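Local coordinates for PH1570-like domain-containing protein (Pyrococcus horikoshii, PDB 2HQ4) that is of unknown function, an uncharacterised single-chain protein of the Ph1570 family built on one large antiparallel beta-sheet, at residues Asn21-Glu26 against Tyr48-Pro53; Phe28-Lys33 against Ala151-Lys156; Gly126-Gly131 against Leu136-Arg141. All coordinates share one frame; numbering follows the deposited sequence.

Contact 1 (Asn21-Glu26 against Tyr48-Pro53); sequences NGFKDE and YELYLP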
loop_
_atom_site.group_PDB
_atom_site.type_symbol
_atom_site.label_atom_id
_atom_site.label_comp_id
_atom_site.label_asym_id
_atom_site.label_seq_id
_atom_site.Cartn_x
_atom_site.Cartn_y
_atom_site.Cartn_z
ATOM N N ASN A 21 -9.164 -2.645 5.281
ATOM C CA ASN A 21 -8.247 -2.764 4.131
ATOM C C ASN A 21 -7.518 -1.450 3.884
ATOM O O ASN A 21 -7.217 -1.110 2.731
ATOM C CB ASN A 21 -9.009 -3.182 2.835
ATOM C CG ASN A 21 -9.908 -2.057 2.305
ATOM O OD1 ASN A 21 -10.553 -1.323 3.073
ATOM N ND2 ASN A 21 -9.939 -1.909 1.001
ATOM N N GLY A 22 -7.201 -0.716 4.952
ATOM C CA GLY A 22 -6.467 0.555 4.745
ATOM C C GLY A 22 -6.187 1.315 6.013
ATOM O O GLY A 22 -6.522 0.868 7.127
ATOM N N PHE A 23 -5.575 2.492 5.868
ATOM C CA PHE A 23 -5.465 3.401 7.006
ATOM C C PHE A 23 -5.482 4.858 6.527
ATOM O O PHE A 23 -5.123 5.141 5.379
ATOM C CB PHE A 23 -4.246 3.053 7.916
ATOM C CG PHE A 23 -2.877 3.406 7.321
ATOM C CD1 PHE A 23 -2.079 2.426 6.753
ATOM C CD2 PHE A 23 -2.379 4.726 7.415
ATOM C CE1 PHE A 23 -0.780 2.756 6.219
ATOM C CE2 PHE A 23 -1.152 5.070 6.881
ATOM C CZ PHE A 23 -0.340 4.086 6.293
ATOM N N LYS A 24 -5.934 5.748 7.411
ATOM C CA LYS A 24 -6.004 7.172 7.155
ATOM C C LYS A 24 -5.253 7.911 8.266
ATOM O O LYS A 24 -5.661 7.860 9.429
ATOM C CB LYS A 24 -7.455 7.646 7.169
ATOM C CG LYS A 24 -7.620 9.147 6.882
ATOM C CD LYS A 24 -9.105 9.578 6.945
ATOM C CE LYS A 24 -9.223 11.055 6.520
ATOM N NZ LYS A 24 -10.612 11.563 6.633
ATOM N N ASP A 25 -4.201 8.623 7.888
ATOM C CA ASP A 25 -3.428 9.373 8.870
ATOM C C ASP A 25 -3.488 10.859 8.542
ATOM O O ASP A 25 -2.903 11.302 7.533
ATOM C CB ASP A 25 -1.991 8.892 8.873
ATOM C CG ASP A 25 -1.228 9.427 10.054
ATOM O OD1 ASP A 25 -1.124 10.672 10.153
ATOM O OD2 ASP A 25 -0.716 8.617 10.848
ATOM N N GLU A 26 -4.183 11.614 9.383
ATOM C CA GLU A 26 -4.373 13.063 9.123
ATOM C C GLU A 26 -3.218 13.935 9.664
ATOM O O GLU A 26 -3.125 15.112 9.326
ATOM C CB GLU A 26 -5.712 13.536 9.675
ATOM C CG GLU A 26 -6.895 12.798 9.079
ATOM C CD GLU A 26 -8.218 13.462 9.418
ATOM O OE1 GLU A 26 -8.590 13.451 10.591
ATOM O OE2 GLU A 26 -8.903 13.994 8.514
ATOM N N TYR A 48 4.544 1.751 11.170
ATOM C CA TYR A 48 5.789 1.710 11.917
ATOM C C TYR A 48 6.766 2.795 11.463
ATOM O O TYR A 48 7.325 3.556 12.290
ATOM C CB TYR A 48 6.404 0.323 11.758
ATOM C CG TYR A 48 7.657 0.064 12.575
ATOM C CD1 TYR A 48 7.582 -0.475 13.870
ATOM C CD2 TYR A 48 8.920 0.312 12.034
ATOM C CE1 TYR A 48 8.769 -0.728 14.622
ATOM C CE2 TYR A 48 10.091 0.077 12.775
ATOM C CZ TYR A 48 9.994 -0.450 14.053
ATOM O OH TYR A 48 11.167 -0.693 14.736
ATOM N N GLU A 49 6.985 2.862 10.156
ATOM C CA GLU A 49 7.912 3.834 9.610
ATOM C C GLU A 49 7.441 5.275 9.873
ATOM O O GLU A 49 8.270 6.127 10.188
ATOM C CB GLU A 49 8.155 3.581 8.116
ATOM C CG GLU A 49 9.026 4.652 7.460
ATOM C CD GLU A 49 9.415 4.321 6.037
ATOM O OE1 GLU A 49 9.332 3.131 5.644
ATOM O OE2 GLU A 49 9.836 5.255 5.306
ATOM N N LEU A 50 6.132 5.531 9.779
ATOM C CA LEU A 50 5.576 6.857 10.025
ATOM C C LEU A 50 5.796 7.363 11.478
ATOM O O LEU A 50 6.053 8.559 11.690
ATOM C CB LEU A 50 4.090 6.918 9.677
ATOM C CG LEU A 50 3.641 7.035 8.209
ATOM C CD1 LEU A 50 2.100 7.068 8.144
ATOM C CD2 LEU A 50 4.238 8.348 7.551
ATOM N N TYR A 51 5.714 6.442 12.444
ATOM C CA TYR A 51 5.718 6.779 13.873
ATOM C C TYR A 51 7.035 6.456 14.575
ATOM O O TYR A 51 7.261 6.892 15.711
ATOM C CB TYR A 51 4.480 6.153 14.589
ATOM C CG TYR A 51 3.261 6.967 14.259
ATOM C CD1 TYR A 51 2.983 8.142 14.972
ATOM C CD2 TYR A 51 2.479 6.676 13.128
ATOM C CE1 TYR A 51 1.891 8.959 14.635
ATOM C CE2 TYR A 51 1.373 7.494 12.761
ATOM C CZ TYR A 51 1.089 8.626 13.533
ATOM O OH TYR A 51 0.028 9.429 13.209
ATOM N N LEU A 52 7.921 5.754 13.874
ATOM C CA LEU A 52 9.277 5.477 14.341
ATOM C C LEU A 52 9.991 6.720 14.876
ATOM O O LEU A 52 10.587 6.648 15.962
ATOM C CB LEU A 52 10.107 4.799 13.243
ATOM C CG LEU A 52 11.557 4.434 13.473
ATOM C CD1 LEU A 52 11.676 3.579 14.739
ATOM C CD2 LEU A 52 12.033 3.655 12.255
ATOM N N PRO A 53 9.944 7.849 14.138
ATOM C CA PRO A 53 10.585 9.058 14.664
ATOM C C PRO A 53 10.068 9.542 16.025
ATOM O O PRO A 53 10.859 10.048 16.806
ATOM C CB PRO A 53 10.288 10.111 13.579
ATOM C CG PRO A 53 10.152 9.309 12.290
ATOM C CD PRO A 53 9.379 8.092 12.791
#
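D25 and Y51 approach from opposite directions, the carboxylate from strand 22-25 and the phenol from helix 40-55. The hydroxyl gives its hydrogen to the acid: Y51 OH lies 2.6 Å from D25 OD2, on the syn side of the carboxylate and 16° out of its plane. The acid comes in at the edge of the ring, in the ring plane, with D25 OD2 3.0 Å from Y51 CE2; the two flat groups are turned 35° against each other. The D25 CB points toward the helix, and CG is anti to the backbone N (chi1 -168°), which carries OD2 across to the phenol. The CB of Y51 does not head straight for the strand; it is the length of the side chain that brings OH there.

F23 and L50 also come from opposite directions. L50 CD1 touches F23 CE2 at 4.0 Å, oblique to the ring, and the same methyl lies 4.2 Å from D25 OD2, so one branch of the leucine borders both ring and acid. The segments bury 140 Å² between them, and the axes of 22-25 and 48-53 pass 12.0 Å apart, running roughly the same way. Helix 40-55 covers one face of the sheet, where F23 also packs on L43, M46 and I47.

The other carboxylate oxygen, D25 OD1, accepts from the backbone N of F28 in the turn that follows, while the Y51 ring meets that of F28 edge-to-face. With an alanine at this position the buried Y51 hydroxyl is likely to lose this acceptor and the F28 amide its side-chain partner. Shared between hydroxyl and amide, the carboxylate is likely to be stabilised as the charged form despite its burial, and it fixes the turn to the helix.

Contact 2 (Phe28-Lys33 against Ala151-Lys156); sequences FNVEVK and ANKILK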
loop_
_atom_site.group_PDB
_atom_site.type_symbol
_atom_site.label_atom_id
_atom_site.label_comp_id
_atom_site.label_asym_id
_atom_site.label_seq_id
_atom_site.Cartn_x
_atom_site.Cartn_y
_atom_site.Cartn_z
ATOM N N PHE A 28 0.117 12.992 9.045
ATOM C CA PHE A 28 1.046 12.897 7.925
ATOM C C PHE A 28 0.367 13.006 6.566
ATOM O O PHE A 28 1.055 13.052 5.569
ATOM C CB PHE A 28 1.915 11.638 8.048
ATOM C CG PHE A 28 2.775 11.624 9.280
ATOM C CD1 PHE A 28 3.871 12.518 9.401
ATOM C CD2 PHE A 28 2.505 10.749 10.335
ATOM C CE1 PHE A 28 4.666 12.548 10.584
ATOM C CE2 PHE A 28 3.303 10.743 11.480
ATOM C CZ PHE A 28 4.393 11.651 11.602
ATOM N N ASN A 29 -0.964 13.115 6.543
ATOM C CA ASN A 29 -1.748 13.167 5.307
ATOM C C ASN A 29 -1.371 11.966 4.396
ATOM O O ASN A 29 -0.986 12.155 3.213
ATOM C CB ASN A 29 -1.561 14.531 4.586
ATOM C CG ASN A 29 -2.480 14.695 3.374
ATOM O OD1 ASN A 29 -3.659 14.340 3.407
ATOM N ND2 ASN A 29 -1.934 15.276 2.303
ATOM N N VAL A 30 -1.469 10.741 4.958
ATOM C CA VAL A 30 -1.164 9.499 4.217
ATOM C C VAL A 30 -2.435 8.656 4.299
ATOM O O VAL A 30 -2.936 8.406 5.379
ATOM C CB VAL A 30 0.049 8.717 4.816
ATOM C CG1 VAL A 30 0.247 7.347 4.146
ATOM C CG2 VAL A 30 1.368 9.523 4.727
ATOM N N GLU A 31 -2.968 8.263 3.147
ATOM C CA GLU A 31 -4.197 7.484 3.077
ATOM C C GLU A 31 -3.900 6.429 2.055
ATOM O O GLU A 31 -3.405 6.731 0.956
ATOM C CB GLU A 31 -5.373 8.344 2.569
ATOM C CG GLU A 31 -5.650 9.576 3.451
ATOM C CD GLU A 31 -6.850 10.372 3.019
ATOM O OE1 GLU A 31 -7.461 10.012 1.996
ATOM O OE2 GLU A 31 -7.168 11.367 3.716
ATOM N N VAL A 32 -4.193 5.188 2.421
ATOM C CA VAL A 32 -3.959 4.053 1.530
ATOM C C VAL A 32 -5.039 2.980 1.769
ATOM O O VAL A 32 -5.444 2.754 2.916
ATOM C CB VAL A 32 -2.499 3.482 1.664
ATOM C CG1 VAL A 32 -2.149 3.063 3.131
ATOM C CG2 VAL A 32 -2.236 2.308 0.625
ATOM N N LYS A 33 -5.519 2.374 0.691
ATOM C CA LYS A 33 -6.394 1.198 0.782
ATOM C C LYS A 33 -5.852 0.174 -0.209
ATOM O O LYS A 33 -5.179 0.535 -1.167
ATOM C CB LYS A 33 -7.842 1.583 0.419
ATOM C CG LYS A 33 -8.593 2.454 1.463
ATOM C CD LYS A 33 -10.019 2.904 1.038
ATOM C CE LYS A 33 -10.070 3.597 -0.323
ATOM N NZ LYS A 33 -11.465 4.120 -0.761
ATOM N N ALA A 151 3.480 6.519 -3.055
ATOM C CA ALA A 151 4.034 5.381 -3.817
ATOM C C ALA A 151 5.316 4.834 -3.195
ATOM O O ALA A 151 5.429 3.645 -3.017
ATOM C CB ALA A 151 4.287 5.726 -5.320
ATOM N N ASN A 152 6.279 5.704 -2.871
ATOM C CA ASN A 152 7.573 5.233 -2.320
ATOM C C ASN A 152 7.470 4.531 -0.978
ATOM O O ASN A 152 8.274 3.653 -0.689
ATOM C CB ASN A 152 8.617 6.375 -2.216
ATOM C CG ASN A 152 8.801 7.112 -3.576
ATOM O OD1 ASN A 152 9.855 6.998 -4.229
ATOM N ND2 ASN A 152 7.762 7.815 -4.008
ATOM N N LYS A 153 6.528 4.969 -0.165
ATOM C CA LYS A 153 6.259 4.368 1.146
ATOM C C LYS A 153 5.801 2.907 0.987
ATOM O O LYS A 153 6.106 2.059 1.846
ATOM C CB LYS A 153 5.188 5.160 1.857
ATOM C CG LYS A 153 5.618 6.640 2.179
ATOM C CD LYS A 153 4.477 7.336 2.944
ATOM C CE LYS A 153 4.782 8.825 3.297
ATOM N NZ LYS A 153 6.227 9.165 3.436
ATOM N N ILE A 154 5.032 2.652 -0.067
ATOM C CA ILE A 154 4.558 1.294 -0.430
ATOM C C ILE A 154 5.645 0.479 -1.069
ATOM O O ILE A 154 5.875 -0.680 -0.669
ATOM C CB ILE A 154 3.285 1.348 -1.346
ATOM C CG1 ILE A 154 2.102 1.965 -0.598
ATOM C CG2 ILE A 154 2.844 -0.060 -1.864
ATOM C CD1 ILE A 154 1.026 2.530 -1.552
ATOM N N LEU A 155 6.343 1.073 -2.040
ATOM C CA LEU A 155 7.317 0.366 -2.864
ATOM C C LEU A 155 8.422 -0.236 -2.004
ATOM O O LEU A 155 8.982 -1.282 -2.355
ATOM C CB LEU A 155 7.918 1.303 -3.910
ATOM C CG LEU A 155 7.046 1.745 -5.093
ATOM C CD1 LEU A 155 7.776 2.821 -5.957
ATOM C CD2 LEU A 155 6.653 0.512 -5.911
ATOM N N LYS A 156 8.681 0.405 -0.860
ATOM C CA LYS A 156 9.738 -0.031 0.076
ATOM C C LYS A 156 9.455 -1.432 0.685
ATOM O O LYS A 156 10.389 -2.167 1.049
ATOM C CB LYS A 156 9.889 1.014 1.173
ATOM C CG LYS A 156 10.825 0.644 2.302
ATOM C CD LYS A 156 10.996 1.803 3.296
ATOM C CE LYS A 156 11.172 3.131 2.577
ATOM N NZ LYS A 156 11.398 4.215 3.569
#
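V32 and I154 reach toward each other tip to tip, and theirs is the purely apolar meeting of the contact: V32 CG2 stands 3.9 Å from I154 CD1. The valine presents this branch because CG2 is anti to its backbone N, while the isoleucine extends its longer arm, CD1 swung out by chi2 of 158°. Both side chains are buried. M46 of helix 40-55 and F143 of strand 141-145 touch the two of them, so the pair of methyl-bearing side chains is also bordered by a second helix and by the next strand of the sheet.

The second kind of packing joins a methyl to the aliphatic part of a charged side chain. V30 CG2 lies 3.8 Å from K153 CE and 4.2 Å from K153 CD, the two side chains crossing at a slant. In K153 the extended chi2 and chi3 carry CD and CE alongside the valine; the bend at chi4 (-27°) concerns only where NZ goes.

The arrangement is a helix packed on a beta-sheet: V30 and V32, two apart on strand 30-36, both point toward helix 150-155, and K153 and I154, consecutive in that helix, receive one each. The CA atoms are 9.5 Å apart for V30 and K153 and 9.2 Å for V32 and I154. At the start of the strand N29 and V30 both face D25 of strand 22-25, a G1 beta bulge.

Polar interactions lie round this apolar seam and hold its parts to other neighbours. The backbone N of E31 bonds to N146 OD1, and N29 O accepts from N146 ND2, tying the start of the strand to the residues leading into the helix. K156 NZ forms a salt bridge with E49 of helix 40-55.

Contact 3 (Gly126-Gly131 against Leu136-Arg141); sequences GYLAVG and LDPRGR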
loop_
_atom_site.group_PDB
_atom_site.type_symbol
_atom_site.label_atom_id
_atom_site.label_comp_id
_atom_site.label_asym_id
_atom_site.label_seq_id
_atom_site.Cartn_x
_atom_site.Cartn_y
_atom_site.Cartn_z
ATOM N N GLY A 126 7.273 -10.330 -12.279
ATOM C CA GLY A 126 6.251 -9.861 -13.241
ATOM C C GLY A 126 6.275 -8.342 -13.309
ATOM O O GLY A 126 7.264 -7.724 -12.906
ATOM N N TYR A 127 5.202 -7.740 -13.804
ATOM C CA TYR A 127 5.145 -6.296 -14.004
ATOM C C TYR A 127 4.588 -5.573 -12.773
ATOM O O TYR A 127 3.643 -6.075 -12.113
ATOM C CB TYR A 127 4.248 -5.970 -15.208
ATOM C CG TYR A 127 4.844 -6.413 -16.525
ATOM C CD1 TYR A 127 5.960 -5.748 -17.054
ATOM C CD2 TYR A 127 4.291 -7.483 -17.254
ATOM C CE1 TYR A 127 6.528 -6.134 -18.267
ATOM C CE2 TYR A 127 4.865 -7.898 -18.494
ATOM C CZ TYR A 127 5.980 -7.215 -18.980
ATOM O OH TYR A 127 6.567 -7.564 -20.180
ATOM N N LEU A 128 5.157 -4.385 -12.535
ATOM C CA LEU A 128 4.756 -3.439 -11.496
ATOM C C LEU A 128 4.344 -2.169 -12.188
ATOM O O LEU A 128 5.109 -1.629 -13.008
ATOM C CB LEU A 128 5.990 -3.152 -10.598
ATOM C CG LEU A 128 5.866 -1.985 -9.599
ATOM C CD1 LEU A 128 4.957 -2.381 -8.454
ATOM C CD2 LEU A 128 7.223 -1.615 -9.043
ATOM N N ALA A 129 3.147 -1.692 -11.886
ATOM C CA ALA A 129 2.629 -0.483 -12.502
ATOM C C ALA A 129 2.485 0.548 -11.421
ATOM O O ALA A 129 1.755 0.314 -10.448
ATOM C CB ALA A 129 1.280 -0.757 -13.157
ATOM N N VAL A 130 3.186 1.668 -11.568
ATOM C CA VAL A 130 3.126 2.759 -10.591
ATOM C C VAL A 130 2.393 3.961 -11.222
ATOM O O VAL A 130 2.914 4.594 -12.173
ATOM C CB VAL A 130 4.557 3.139 -10.033
ATOM C CG1 VAL A 130 4.477 4.182 -8.936
ATOM C CG2 VAL A 130 5.301 1.927 -9.545
ATOM N N GLY A 131 1.202 4.259 -10.684
ATOM C CA GLY A 131 0.406 5.413 -11.075
ATOM C C GLY A 131 0.541 6.550 -10.066
ATOM O O GLY A 131 1.158 6.390 -9.005
ATOM N N LEU A 136 -0.122 -1.302 -8.903
ATOM C CA LEU A 136 -0.501 -2.698 -9.078
ATOM C C LEU A 136 0.803 -3.466 -9.000
ATOM O O LEU A 136 1.700 -3.220 -9.811
ATOM C CB LEU A 136 -1.139 -2.927 -10.467
ATOM C CG LEU A 136 -1.398 -4.424 -10.824
ATOM C CD1 LEU A 136 -2.402 -5.042 -9.859
ATOM C CD2 LEU A 136 -1.917 -4.572 -12.264
ATOM N N ASP A 137 0.934 -4.370 -8.037
ATOM C CA ASP A 137 2.168 -5.151 -7.915
ATOM C C ASP A 137 1.982 -6.578 -8.445
ATOM O O ASP A 137 0.861 -7.027 -8.635
ATOM C CB ASP A 137 2.757 -5.093 -6.480
ATOM C CG ASP A 137 2.008 -5.981 -5.470
ATOM O OD1 ASP A 137 1.400 -7.012 -5.843
ATOM O OD2 ASP A 137 2.081 -5.655 -4.272
ATOM N N PRO A 138 3.091 -7.252 -8.774
ATOM C CA PRO A 138 2.979 -8.589 -9.291
ATOM C C PRO A 138 2.628 -9.672 -8.281
ATOM O O PRO A 138 2.583 -10.832 -8.661
ATOM C CB PRO A 138 4.357 -8.831 -9.932
ATOM C CG PRO A 138 5.272 -7.993 -9.169
ATOM C CD PRO A 138 4.487 -6.778 -8.748
ATOM N N ARG A 139 2.320 -9.291 -7.039
ATOM C CA ARG A 139 1.775 -10.217 -6.057
ATOM C C ARG A 139 0.282 -10.138 -5.974
ATOM O O ARG A 139 -0.354 -10.777 -5.112
ATOM C CB ARG A 139 2.422 -9.951 -4.695
ATOM C CG ARG A 139 3.812 -10.469 -4.686
ATOM C CD ARG A 139 4.591 -10.162 -3.396
ATOM N NE ARG A 139 5.922 -10.741 -3.547
ATOM C CZ ARG A 139 6.750 -10.996 -2.536
ATOM N NH1 ARG A 139 6.384 -10.742 -1.310
ATOM N NH2 ARG A 139 7.921 -11.548 -2.761
ATOM N N GLY A 140 -0.292 -9.400 -6.912
ATOM C CA GLY A 140 -1.727 -9.320 -7.031
ATOM C C GLY A 140 -2.462 -8.362 -6.117
ATOM O O GLY A 140 -3.630 -8.587 -5.763
ATOM N N ARG A 141 -1.758 -7.308 -5.711
ATOM C CA ARG A 141 -2.310 -6.322 -4.789
ATOM C C ARG A 141 -2.342 -4.986 -5.506
ATOM O O ARG A 141 -1.367 -4.607 -6.207
ATOM C CB ARG A 141 -1.418 -6.229 -3.559
ATOM C CG ARG A 141 -1.219 -7.606 -2.947
ATOM C CD ARG A 141 -0.285 -7.562 -1.820
ATOM N NE ARG A 141 1.099 -7.236 -2.177
ATOM C CZ ARG A 141 2.073 -7.390 -1.310
ATOM N NH1 ARG A 141 1.758 -7.871 -0.115
ATOM N NH2 ARG A 141 3.324 -7.112 -1.614
#
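P138 lays its ring against the backbone of strand 126-130: CD is 3.5 Å from Y127 O, and CB lies 3.9 Å from G126 C. A side chain at G126 would probably crowd P138 CB, and the backbone angles of G126 call for glycine in any case. Next to the proline, L128 CD1 lies 4.0 Å from D137 CB, put there by a CG anti to the backbone N (chi1 169°). A129 and L136 form an antiparallel hydrogen-bonded pair, closed by A129 N to L136 O (3.0 Å, 173°) and L136 N to A129 O (2.9 Å).

D137 then starts a type I turn that ends at G140. OD1 takes R139 N, making an Asx turn, and R141 N from opposite faces of the carboxylate plane, while the syn lone pair of OD2 receives R141 NE at 2.8 Å, nearly in the guanidinium plane. The carboxylate thus ties the turn to R141 just after it, through two backbone N-H bonds and a salt bridge.

Beyond the hairpin, L136 packs on I104 and I107 of helix 94-107, whereas L128 leans on L155 of helix 150-155; strand 119-123 flanks strand 126-130, with I120 touching A129.

In the fold
From the N terminus, strand 22-25 turns back into strand 30-36, its neighbour in the sheet, and the chain then enters helix 40-55, whose later turns close contact 1. Contact 2 opens between the two segments of contact 1 and closes only near the C terminus, so the two cross; they touch where D25 N meets V30 O, a probable hydrogen bond, and where L50 O packs on F28 CZ. Contact 3, a local hairpin about 22 Å from contact 1 between centres, falls within the long loop of contact 2. Helix 150-155 is shared: its A151 and L155 both pack on V130 of strand 126-130, while contact 2 sets it against strand 30-36 of the same sheet.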